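Local coordinates for protein endoglucanase (PDB 2E4T) that hydrolyses internal beta-1,4-glucosidic bonds of cellulose, and probably of xyloglucan, as the glycoside hydrolase family 44 domain of a larger clostridial enzyme, at residues S30-D35 against T390-A395; T39-G44 against K100-T105; N366-G371 against N397-A402; T358-G363 against D376-F381. All coordinates share one frame; numbering follows the deposited sequence.

Interaction 1: residues S30-D35 against T390-A395. With ZN (zinc ion), chain B.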
# COMPACT_ATOMS: atom_id res chain seq x y z
N SER A 30 -5.46 2.37 3.59
CA SER A 30 -4.96 1.78 4.83
C SER A 30 -5.38 0.28 4.90
O SER A 30 -6.32 -0.16 4.24
CB SER A 30 -5.47 2.53 6.09
OG SER A 30 -6.86 2.33 6.30
N ASN A 31 -4.66 -0.43 5.77
CA ASN A 31 -5.02 -1.79 6.17
C ASN A 31 -5.93 -1.82 7.40
O ASN A 31 -6.82 -2.67 7.50
CB ASN A 31 -3.79 -2.63 6.48
CG ASN A 31 -3.00 -3.00 5.26
OD1 ASN A 31 -3.23 -4.07 4.65
ND2 ASN A 31 -1.98 -2.20 4.89
N GLN A 32 -5.66 -0.93 8.37
CA GLN A 32 -6.39 -0.87 9.63
C GLN A 32 -7.46 0.23 9.56
O GLN A 32 -7.55 1.02 8.61
CB GLN A 32 -5.42 -0.59 10.81
CG GLN A 32 -4.60 -1.80 11.22
CD GLN A 32 -3.66 -2.31 10.16
OE1 GLN A 32 -2.85 -1.57 9.58
NE2 GLN A 32 -3.75 -3.62 9.88
N GLU A 33 -8.28 0.29 10.62
CA GLU A 33 -9.33 1.30 10.76
C GLU A 33 -8.69 2.56 11.35
O GLU A 33 -8.36 2.61 12.54
CB GLU A 33 -10.46 0.78 11.64
CG GLU A 33 -11.18 -0.39 10.97
CD GLU A 33 -12.28 -1.04 11.78
OE1 GLU A 33 -12.27 -0.99 13.04
OE2 GLU A 33 -13.20 -1.65 11.15
N LEU A 34 -8.48 3.57 10.50
CA LEU A 34 -7.79 4.80 10.87
C LEU A 34 -8.75 5.96 11.10
O LEU A 34 -9.83 6.04 10.53
CB LEU A 34 -6.81 5.22 9.79
CG LEU A 34 -5.65 4.27 9.52
CD1 LEU A 34 -4.70 4.92 8.47
CD2 LEU A 34 -4.90 3.91 10.78
N ASP A 35 -8.23 6.93 11.87
CA ASP A 35 -8.83 8.25 12.00
C ASP A 35 -8.35 9.14 10.84
O ASP A 35 -7.61 10.12 11.01
CB ASP A 35 -8.39 8.88 13.31
CG ASP A 35 -8.59 7.97 14.50
OD1 ASP A 35 -9.72 7.43 14.64
OD2 ASP A 35 -7.65 7.80 15.34
N THR A 390 -1.38 1.13 0.83
CA THR A 390 -2.12 0.95 2.08
C THR A 390 -1.14 0.90 3.26
O THR A 390 -0.37 -0.06 3.39
CB THR A 390 -3.07 -0.32 2.01
OG1 THR A 390 -2.41 -1.41 1.40
CG2 THR A 390 -4.30 -0.03 1.18
N PHE A 391 -1.19 1.94 4.09
CA PHE A 391 -0.38 2.01 5.30
C PHE A 391 -0.73 0.85 6.23
O PHE A 391 -1.91 0.46 6.35
CB PHE A 391 -0.71 3.35 5.99
CG PHE A 391 -0.09 3.52 7.36
CD1 PHE A 391 1.28 3.71 7.53
CD2 PHE A 391 -0.90 3.49 8.50
CE1 PHE A 391 1.82 3.84 8.80
CE2 PHE A 391 -0.37 3.64 9.76
CZ PHE A 391 0.98 3.81 9.91
N TRP A 392 0.27 0.30 6.94
CA TRP A 392 0.05 -0.69 7.97
C TRP A 392 0.38 -0.08 9.33
O TRP A 392 1.53 0.30 9.56
CB TRP A 392 0.88 -1.97 7.74
CG TRP A 392 0.53 -3.03 8.76
CD1 TRP A 392 0.94 -3.10 10.06
CD2 TRP A 392 -0.39 -4.14 8.58
NE1 TRP A 392 0.34 -4.18 10.71
CE2 TRP A 392 -0.48 -4.82 9.82
CE3 TRP A 392 -1.13 -4.62 7.50
CZ2 TRP A 392 -1.33 -5.94 9.99
CZ3 TRP A 392 -1.97 -5.74 7.68
CH2 TRP A 392 -2.04 -6.39 8.91
N GLY A 393 -0.65 0.03 10.17
CA GLY A 393 -0.50 0.61 11.49
C GLY A 393 -1.83 1.10 11.98
O GLY A 393 -2.77 1.29 11.21
N ASP A 394 -1.92 1.33 13.29
CA ASP A 394 -3.21 1.60 13.92
C ASP A 394 -3.51 3.10 14.10
O ASP A 394 -2.73 3.98 13.70
CB ASP A 394 -3.36 0.79 15.22
CG ASP A 394 -2.52 1.29 16.33
OD1 ASP A 394 -2.09 2.48 16.31
OD2 ASP A 394 -2.31 0.49 17.30
N ALA A 395 -4.67 3.36 14.72
CA ALA A 395 -5.21 4.69 14.83
C ALA A 395 -4.46 5.57 15.82
O ALA A 395 -4.75 6.77 15.96
CB ALA A 395 -6.69 4.61 15.19
ZN ZN B . -5.76 8.30 15.21
O HOH W 1 -3.59 1.23 8.48
O HOH W 2 -6.68 1.25 14.34
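The indole of Trp-392 carries the side-chain amide of Gln-32 on one face, with NE2 3.2 Å above the ring plane and displaced toward the rim, while CG of Asn-31 approaches CE3 obliquely at 3.3 Å. Neither amide lies flat on the indole: their planes are turned 63° and 51° from it. This is the seam of the TIM barrel, where first strand 26-30 runs parallel to last strand 388-391 and both segments run on into loops.

Phe-391 O is gripped by both the backbone and the side chain of Asn-31. Asn-31 N donates to Phe-391 O at 2.9 Å, nearly in line with the C=O bond, whereas ND2 comes from above the carbonyl plane. Asparagine suits the place because its amide can also receive Arg-42 on OD1 while ND2 reaches Thr-358 O. Gln-32, one methylene longer and bent at chi2 (64°), brings OE1 back to Gly-393 N at 2.8 Å. Between the two backbones a water accepts from Gln-32 N and lies within donating distance of Phe-391 O and Gly-393 O. Farther out, Leu-34 sets CD1 against Phe-391 CD2 and CD2 against Gly-393 O.

The far end is fastened by zinc, whose third protein ligand is Glu-401. Asp-35 OD2 and Ala-395 O each bind the metal at 2.0 Å.

Interaction 2: residues T39-G44 against K100-T105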
# COMPACT_ATOMS: atom_id res chain seq x y z
N THR A 39 -8.74 6.10 0.86
CA THR A 39 -9.33 5.86 -0.46
C THR A 39 -9.15 4.43 -0.95
O THR A 39 -9.57 4.08 -2.04
CB THR A 39 -8.75 6.83 -1.49
OG1 THR A 39 -7.35 6.56 -1.59
CG2 THR A 39 -8.99 8.28 -1.09
N ALA A 40 -8.57 3.58 -0.08
CA ALA A 40 -8.51 2.14 -0.36
C ALA A 40 -8.43 1.45 1.02
O ALA A 40 -7.87 1.99 1.97
CB ALA A 40 -7.29 1.75 -1.23
N LYS A 41 -9.02 0.24 1.06
CA LYS A 41 -8.91 -0.62 2.23
C LYS A 41 -8.43 -1.99 1.77
O LYS A 41 -9.03 -2.59 0.87
CB LYS A 41 -10.26 -0.76 2.95
CG LYS A 41 -10.64 0.44 3.79
CD LYS A 41 -9.64 0.79 4.91
CE LYS A 41 -9.30 -0.33 5.87
NZ LYS A 41 -10.47 -0.78 6.69
N ARG A 42 -7.38 -2.49 2.44
CA ARG A 42 -6.86 -3.83 2.19
C ARG A 42 -7.15 -4.73 3.38
O ARG A 42 -6.84 -4.39 4.52
CB ARG A 42 -5.33 -3.76 1.99
CG ARG A 42 -4.67 -5.15 1.93
CD ARG A 42 -3.22 -4.99 1.54
NE ARG A 42 -2.46 -6.23 1.48
CZ ARG A 42 -1.63 -6.68 2.42
NH1 ARG A 42 -1.58 -6.13 3.62
NH2 ARG A 42 -0.83 -7.71 2.06
N PHE A 43 -7.75 -5.90 3.03
CA PHE A 43 -7.89 -7.03 3.95
C PHE A 43 -6.72 -7.96 3.66
O PHE A 43 -6.73 -8.63 2.61
CB PHE A 43 -9.24 -7.72 3.69
CG PHE A 43 -9.44 -9.00 4.44
CD1 PHE A 43 -9.76 -8.98 5.82
CD2 PHE A 43 -9.36 -10.24 3.80
CE1 PHE A 43 -9.96 -10.17 6.53
CE2 PHE A 43 -9.62 -11.44 4.52
CZ PHE A 43 -9.91 -11.38 5.86
N GLY A 44 -5.67 -7.89 4.48
CA GLY A 44 -4.45 -8.59 4.15
C GLY A 44 -3.59 -8.75 5.38
O GLY A 44 -4.00 -8.46 6.50
N LYS A 100 -17.91 4.20 4.44
CA LYS A 100 -16.98 5.31 4.60
C LYS A 100 -16.60 5.88 3.20
O LYS A 100 -15.65 6.64 3.09
CB LYS A 100 -15.70 4.83 5.31
CG LYS A 100 -15.90 4.31 6.70
CD LYS A 100 -16.66 5.25 7.63
CE LYS A 100 -15.99 6.57 7.80
NZ LYS A 100 -16.45 7.19 9.02
N ASN A 101 -17.36 5.54 2.15
CA ASN A 101 -17.14 6.11 0.84
C ASN A 101 -15.72 5.76 0.32
O ASN A 101 -15.07 6.58 -0.37
CB ASN A 101 -17.35 7.64 0.83
CG ASN A 101 -18.69 8.00 1.43
OD1 ASN A 101 -18.80 8.45 2.59
ND2 ASN A 101 -19.71 7.81 0.67
N VAL A 102 -15.24 4.57 0.63
CA VAL A 102 -13.93 4.11 0.14
C VAL A 102 -14.12 3.43 -1.21
O VAL A 102 -14.89 2.46 -1.28
CB VAL A 102 -13.31 3.13 1.14
CG1 VAL A 102 -12.03 2.55 0.57
CG2 VAL A 102 -13.01 3.83 2.46
N PRO A 103 -13.47 3.90 -2.28
CA PRO A 103 -13.77 3.37 -3.63
C PRO A 103 -13.02 2.13 -3.98
O PRO A 103 -13.38 1.52 -4.98
CB PRO A 103 -13.37 4.52 -4.54
CG PRO A 103 -12.24 5.18 -3.84
CD PRO A 103 -12.66 5.15 -2.35
N TYR A 104 -12.03 1.67 -3.22
CA TYR A 104 -11.27 0.48 -3.59
C TYR A 104 -11.17 -0.42 -2.37
O TYR A 104 -10.63 -0.02 -1.34
CB TYR A 104 -9.85 0.83 -4.10
CG TYR A 104 -9.27 -0.24 -4.99
CD1 TYR A 104 -9.10 -0.01 -6.35
CD2 TYR A 104 -8.89 -1.51 -4.48
CE1 TYR A 104 -8.64 -0.99 -7.21
CE2 TYR A 104 -8.41 -2.49 -5.34
CZ TYR A 104 -8.32 -2.25 -6.69
OH TYR A 104 -7.91 -3.28 -7.51
N THR A 105 -11.66 -1.69 -2.50
CA THR A 105 -11.43 -2.72 -1.53
C THR A 105 -10.60 -3.82 -2.19
O THR A 105 -10.92 -4.28 -3.29
CB THR A 105 -12.75 -3.30 -1.03
OG1 THR A 105 -13.47 -2.25 -0.37
CG2 THR A 105 -12.52 -4.44 -0.04
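Val-102 turns its CG1 methyl onto the backbone of Ala-40. With CG1 anti to its own N (chi1 174°), that methyl of Val-102 sits 3.7 Å from Ala-40 CA, and the Lys-41 chain passes it at about a right angle, Lys-41 CG to Val-102 CG1 at 4.1 Å. A beta-branched apolar residue suits this place, since one methyl can cover the adjacent backbone.

Ala-40 and Tyr-104 share one face of the sheet, their CB atoms 4.0 Å apart. The small alanine and the tyrosine both lean on Leu-388 across the barrel interior, while the phenol OH is held by Glu-226. Lys-41 and Thr-105 occupy the other face, toward helix 88-99. The long aliphatic stem of Lys-41 packs on Phe-93 and Val-102, while its bent chain leads NZ away to a glycerol probably from the crystallisation liquor.

Between the two strands, Lys-41 N donates to Tyr-104 O at 2.9 Å, and the same oxygen lies 3.2 Å from Ala-40 CA in a C-H...O contact. Pro-103 CD covers Thr-39 O at 3.3 Å, an oxygen buried without a hydrogen-bond partner in the model.

Helix 88-99 ends in a Schellman motif with Asn-101 as C-prime, turning the chain into strand 104-109 parallel to strand 40-43: a beta-alpha-beta unit of the TIM barrel.

Interaction 3: residues N366-G371 against N397-A402. With ZN (zinc ion), chain B.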
# COMPACT_ATOMS: atom_id res chain seq x y z
N ASN A 366 3.26 8.98 15.78
CA ASN A 366 2.76 9.94 16.76
C ASN A 366 3.71 11.14 16.93
O ASN A 366 3.59 11.90 17.91
CB ASN A 366 2.48 9.27 18.10
CG ASN A 366 3.75 8.71 18.72
OD1 ASN A 366 4.78 8.63 18.08
ND2 ASN A 366 3.68 8.41 20.00
N HIS A 367 4.58 11.36 15.94
CA HIS A 367 5.56 12.44 15.96
C HIS A 367 5.45 13.24 14.67
O HIS A 367 5.14 12.68 13.59
CB HIS A 367 7.00 11.84 16.05
CG HIS A 367 8.08 12.83 16.31
ND1 HIS A 367 8.90 13.36 15.32
CD2 HIS A 367 8.47 13.34 17.50
CE1 HIS A 367 9.73 14.20 15.92
NE2 HIS A 367 9.51 14.20 17.24
N ILE A 368 5.80 14.52 14.73
CA ILE A 368 5.71 15.36 13.54
C ILE A 368 6.49 14.73 12.37
O ILE A 368 6.02 14.83 11.21
CB ILE A 368 6.22 16.80 13.82
CG1 ILE A 368 6.05 17.72 12.61
CG2 ILE A 368 7.68 16.82 14.29
CD1 ILE A 368 4.65 17.82 12.02
N THR A 369 7.64 14.11 12.62
CA THR A 369 8.41 13.56 11.50
C THR A 369 7.71 12.37 10.84
O THR A 369 7.93 12.13 9.63
CB THR A 369 9.85 13.24 11.89
OG1 THR A 369 9.88 12.20 12.91
CG2 THR A 369 10.62 14.45 12.30
N GLY A 370 6.90 11.61 11.58
CA GLY A 370 6.11 10.58 10.94
C GLY A 370 5.05 11.17 10.04
O GLY A 370 4.70 10.59 8.99
N GLY A 371 4.49 12.33 10.41
CA GLY A 371 3.50 13.00 9.56
C GLY A 371 4.11 13.61 8.31
O GLY A 371 3.53 13.51 7.21
N ASN A 397 -1.43 6.36 15.34
CA ASN A 397 -0.48 7.09 14.50
C ASN A 397 -1.09 8.40 14.03
O ASN A 397 -1.44 8.56 12.83
CB ASN A 397 -0.04 6.20 13.34
CG ASN A 397 0.73 5.00 13.79
OD1 ASN A 397 1.90 5.13 14.11
ND2 ASN A 397 0.12 3.81 13.74
N ASN A 398 -1.29 9.32 14.97
CA ASN A 398 -2.06 10.54 14.68
C ASN A 398 -1.40 11.43 13.63
O ASN A 398 -2.09 12.08 12.85
CB ASN A 398 -2.34 11.34 15.96
CG ASN A 398 -1.10 11.67 16.75
OD1 ASN A 398 -0.33 10.77 17.13
ND2 ASN A 398 -0.89 12.96 17.06
N TYR A 399 -0.05 11.54 13.67
CA TYR A 399 0.63 12.32 12.64
C TYR A 399 0.61 11.61 11.28
O TYR A 399 0.45 12.29 10.25
CB TYR A 399 2.03 12.75 13.07
CG TYR A 399 2.01 13.99 13.92
CD1 TYR A 399 1.87 15.23 13.33
CD2 TYR A 399 2.14 13.93 15.32
CE1 TYR A 399 1.86 16.41 14.10
CE2 TYR A 399 2.13 15.09 16.10
CZ TYR A 399 2.02 16.34 15.49
OH TYR A 399 2.03 17.46 16.28
N THR A 400 0.73 10.27 11.25
CA THR A 400 0.57 9.59 9.96
C THR A 400 -0.81 9.91 9.40
O THR A 400 -1.00 10.16 8.18
CB THR A 400 0.71 8.07 10.15
OG1 THR A 400 1.86 7.79 10.94
CG2 THR A 400 0.72 7.35 8.83
N GLU A 401 -1.84 9.86 10.26
CA GLU A 401 -3.20 10.13 9.84
C GLU A 401 -3.36 11.55 9.30
O GLU A 401 -4.05 11.78 8.30
CB GLU A 401 -4.16 9.88 11.01
CG GLU A 401 -4.25 8.40 11.32
CD GLU A 401 -4.98 8.13 12.65
OE1 GLU A 401 -4.87 8.96 13.62
OE2 GLU A 401 -5.62 7.05 12.78
N ALA A 402 -2.72 12.54 9.97
CA ALA A 402 -2.73 13.91 9.47
C ALA A 402 -2.09 13.95 8.06
O ALA A 402 -2.54 14.70 7.19
CB ALA A 402 -2.00 14.82 10.41
ZN ZN B . -5.76 8.30 15.21
O HOH W 3 4.52 7.79 9.75
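Tyr-399 lays its phenol ring against the turn that opens helix 368-384, and this is the tight part of a contact between the first turns of two helices of the TIM barrel, 368-384 and 398-408. Ile-368 CA stands over the ring face, 3.9 Å from the centroid of the Tyr-399 ring and 12° off the normal, a CH-pi contact. The isoleucine then runs CG1 anti to its N (chi1 -176°), which carries Ile-368 CD1 to 3.8 Å from Tyr-399 CE1. At the ring edge lies the carbonyl carbon of Asn-366. Tyrosine suits this spot because its flat ring fits the helix start while its OH reaches Asp-480 O in the adjoining beta domain.

Gly-371, with no side chain, lets the backbones close in: Gly-371 CA rests 3.2 Å from Tyr-399 O. His-367 is the N-cap, its ND1 accepting from Thr-369 N, although the bond is tilted from the imidazole plane.

No direct hydrogen bond joins the two segments. A buried polar link replaces it: one water accepts a hydrogen bond from Thr-400 OG1 and donates to Gly-370 O, both at 2.9 Å. The solvent side is the exposed Asn-366 end, where packing is looser and Asn-366 N stays 4.4 Å from Asn-397 CA.

Glu-401 turns away from the helix pair altogether, and Glu-401 OE1 binds zinc at 1.9 Å.

Interaction 4: residues T358-G363 against D376-F381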
# COMPACT_ATOMS: atom_id res chain seq x y z
N THR A 358 1.49 -2.34 -0.63
CA THR A 358 0.32 -2.72 0.14
C THR A 358 0.57 -2.82 1.66
O THR A 358 -0.40 -2.97 2.42
CB THR A 358 -0.30 -4.02 -0.39
OG1 THR A 358 0.66 -5.06 -0.29
CG2 THR A 358 -0.90 -3.81 -1.77
N GLU A 359 1.82 -2.67 2.09
CA GLU A 359 2.13 -2.40 3.48
C GLU A 359 3.36 -1.50 3.48
O GLU A 359 4.31 -1.74 2.69
CB GLU A 359 2.47 -3.63 4.33
CG GLU A 359 1.33 -4.60 4.46
CD GLU A 359 1.60 -5.82 5.33
OE1 GLU A 359 2.54 -5.77 6.18
OE2 GLU A 359 0.83 -6.81 5.20
N TYR A 360 3.39 -0.52 4.37
CA TYR A 360 4.55 0.30 4.61
C TYR A 360 4.26 1.05 5.93
O TYR A 360 3.10 1.19 6.36
CB TYR A 360 4.82 1.32 3.48
CG TYR A 360 3.72 2.36 3.31
CD1 TYR A 360 3.81 3.57 3.97
CD2 TYR A 360 2.59 2.11 2.55
CE1 TYR A 360 2.83 4.53 3.90
CE2 TYR A 360 1.57 3.07 2.45
CZ TYR A 360 1.69 4.26 3.14
OH TYR A 360 0.72 5.23 3.11
N ASP A 361 5.34 1.57 6.54
CA ASP A 361 5.25 2.40 7.76
C ASP A 361 6.61 3.02 7.93
O ASP A 361 7.61 2.31 8.08
CB ASP A 361 4.90 1.51 8.95
CG ASP A 361 4.92 2.24 10.30
OD1 ASP A 361 4.92 3.48 10.32
OD2 ASP A 361 4.89 1.52 11.36
N TYR A 362 6.66 4.38 7.90
CA TYR A 362 7.91 5.11 8.10
C TYR A 362 8.21 5.39 9.58
O TYR A 362 9.24 6.01 9.88
CB TYR A 362 7.92 6.38 7.24
CG TYR A 362 8.32 6.06 5.82
CD1 TYR A 362 7.49 5.28 4.98
CD2 TYR A 362 9.56 6.45 5.32
CE1 TYR A 362 7.91 4.85 3.73
CE2 TYR A 362 9.99 6.05 4.07
CZ TYR A 362 9.18 5.22 3.29
OH TYR A 362 9.55 4.76 2.05
N GLY A 363 7.35 4.89 10.46
CA GLY A 363 7.60 5.07 11.88
C GLY A 363 7.24 6.46 12.35
O GLY A 363 6.73 7.32 11.63
N ASP A 376 5.22 13.12 2.55
CA ASP A 376 6.22 13.07 1.48
C ASP A 376 6.00 11.80 0.65
O ASP A 376 5.98 11.83 -0.61
CB ASP A 376 7.62 13.08 2.12
CG ASP A 376 8.71 13.58 1.21
OD1 ASP A 376 8.43 14.40 0.31
OD2 ASP A 376 9.87 13.08 1.38
N VAL A 377 5.87 10.64 1.34
CA VAL A 377 5.64 9.36 0.67
C VAL A 377 4.41 9.43 -0.22
O VAL A 377 4.42 8.93 -1.37
CB VAL A 377 5.54 8.25 1.75
CG1 VAL A 377 5.00 6.95 1.19
CG2 VAL A 377 6.90 8.06 2.39
N LEU A 378 3.30 9.99 0.30
CA LEU A 378 2.09 10.06 -0.54
C LEU A 378 2.32 10.96 -1.78
O LEU A 378 1.78 10.67 -2.87
CB LEU A 378 0.92 10.56 0.27
CG LEU A 378 0.49 9.62 1.38
CD1 LEU A 378 -0.58 10.33 2.25
CD2 LEU A 378 -0.02 8.29 0.84
N GLY A 379 3.08 12.05 -1.61
CA GLY A 379 3.42 12.90 -2.75
C GLY A 379 4.22 12.10 -3.80
O GLY A 379 3.95 12.20 -5.02
N ILE A 380 5.20 11.32 -3.33
CA ILE A 380 6.02 10.50 -4.20
C ILE A 380 5.17 9.43 -4.90
O ILE A 380 5.32 9.22 -6.12
CB ILE A 380 7.15 9.86 -3.33
CG1 ILE A 380 8.12 10.94 -2.87
CG2 ILE A 380 7.85 8.74 -4.09
CD1 ILE A 380 8.88 10.55 -1.61
N PHE A 381 4.34 8.73 -4.16
CA PHE A 381 3.49 7.71 -4.78
C PHE A 381 2.69 8.33 -5.92
O PHE A 381 2.52 7.72 -7.00
CB PHE A 381 2.55 7.09 -3.76
CG PHE A 381 3.19 6.16 -2.74
CD1 PHE A 381 4.49 5.68 -2.86
CD2 PHE A 381 2.44 5.72 -1.67
CE1 PHE A 381 5.04 4.79 -1.91
CE2 PHE A 381 2.99 4.83 -0.72
CZ PHE A 381 4.25 4.37 -0.87
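Val-377 O accepts the helical hydrogen bond of Phe-381 N at 2.8 Å, and this one-turn spacing brings both side chains out on the face of helix 368-384 that covers Tyr-360 and Tyr-362. Phe-381 presents its edge to Tyr-360 in a T-shaped stack: the planes stand at 88°, the centroids are 5.5 Å apart, and Phe-381 CE2 lies over the rim of the tyrosine face, 3.9 Å from Tyr-360 CE2.

Valine divides its two methyls between the tyrosines. Val-377 CG2, anti to its own carbonyl carbon, sits over the face of Tyr-362 at 3.7 Å from the ring centroid, a CH-pi contact; Val-377 CG1 approaches Tyr-360 obliquely, 4.2 Å from CE1. Such a short, forked residue suits a position wedged between two rings.

Tyr-360 CG is placed between its backbone N and carbonyl carbon (chi1 64°), which swings the ring from the strand end toward the helix. Tyr-360 OH meets Leu-378 CD2 at 3.9 Å and is hydrogen-bonded by Gln-374 NE2 from the same helix. An Asx turn, Gly-363 N to Asp-361 OD1, follows the rings, and the positive phi of Gly-363 suits glycine.

With no hydrogen bond between the segments, the strand and helix of this beta-alpha-beta unit are held by aromatic and aliphatic packing, and tyrosine allows a buried ring to keep a polar tip satisfied at its margin.

Overall arrangement
Interactions 1, 2 and 4 meet in one parallel barrel sheet. Interaction 2 is nested in the loop closed by interaction 1, their centres 11 Å apart, and Asn-31 OD1 joins Arg-42 NH1 at 2.8 Å. The same NH1 of Arg-42 makes a salt bridge to Glu-359 OE2 of interaction 4 at 3.0 Å, while Thr-390 OG1 bonds Thr-358 O at 2.7 Å, so three contacts share a polar network. Interactions 1 and 3 share the zinc site, where Glu-401 OE2 also reaches Asp-35 N at 2.8 Å. Interactions 3 and 4 use successive parts of helix 368-384. Interactions 2 and 3 stay separate, their nearest atoms about 10 Å apart.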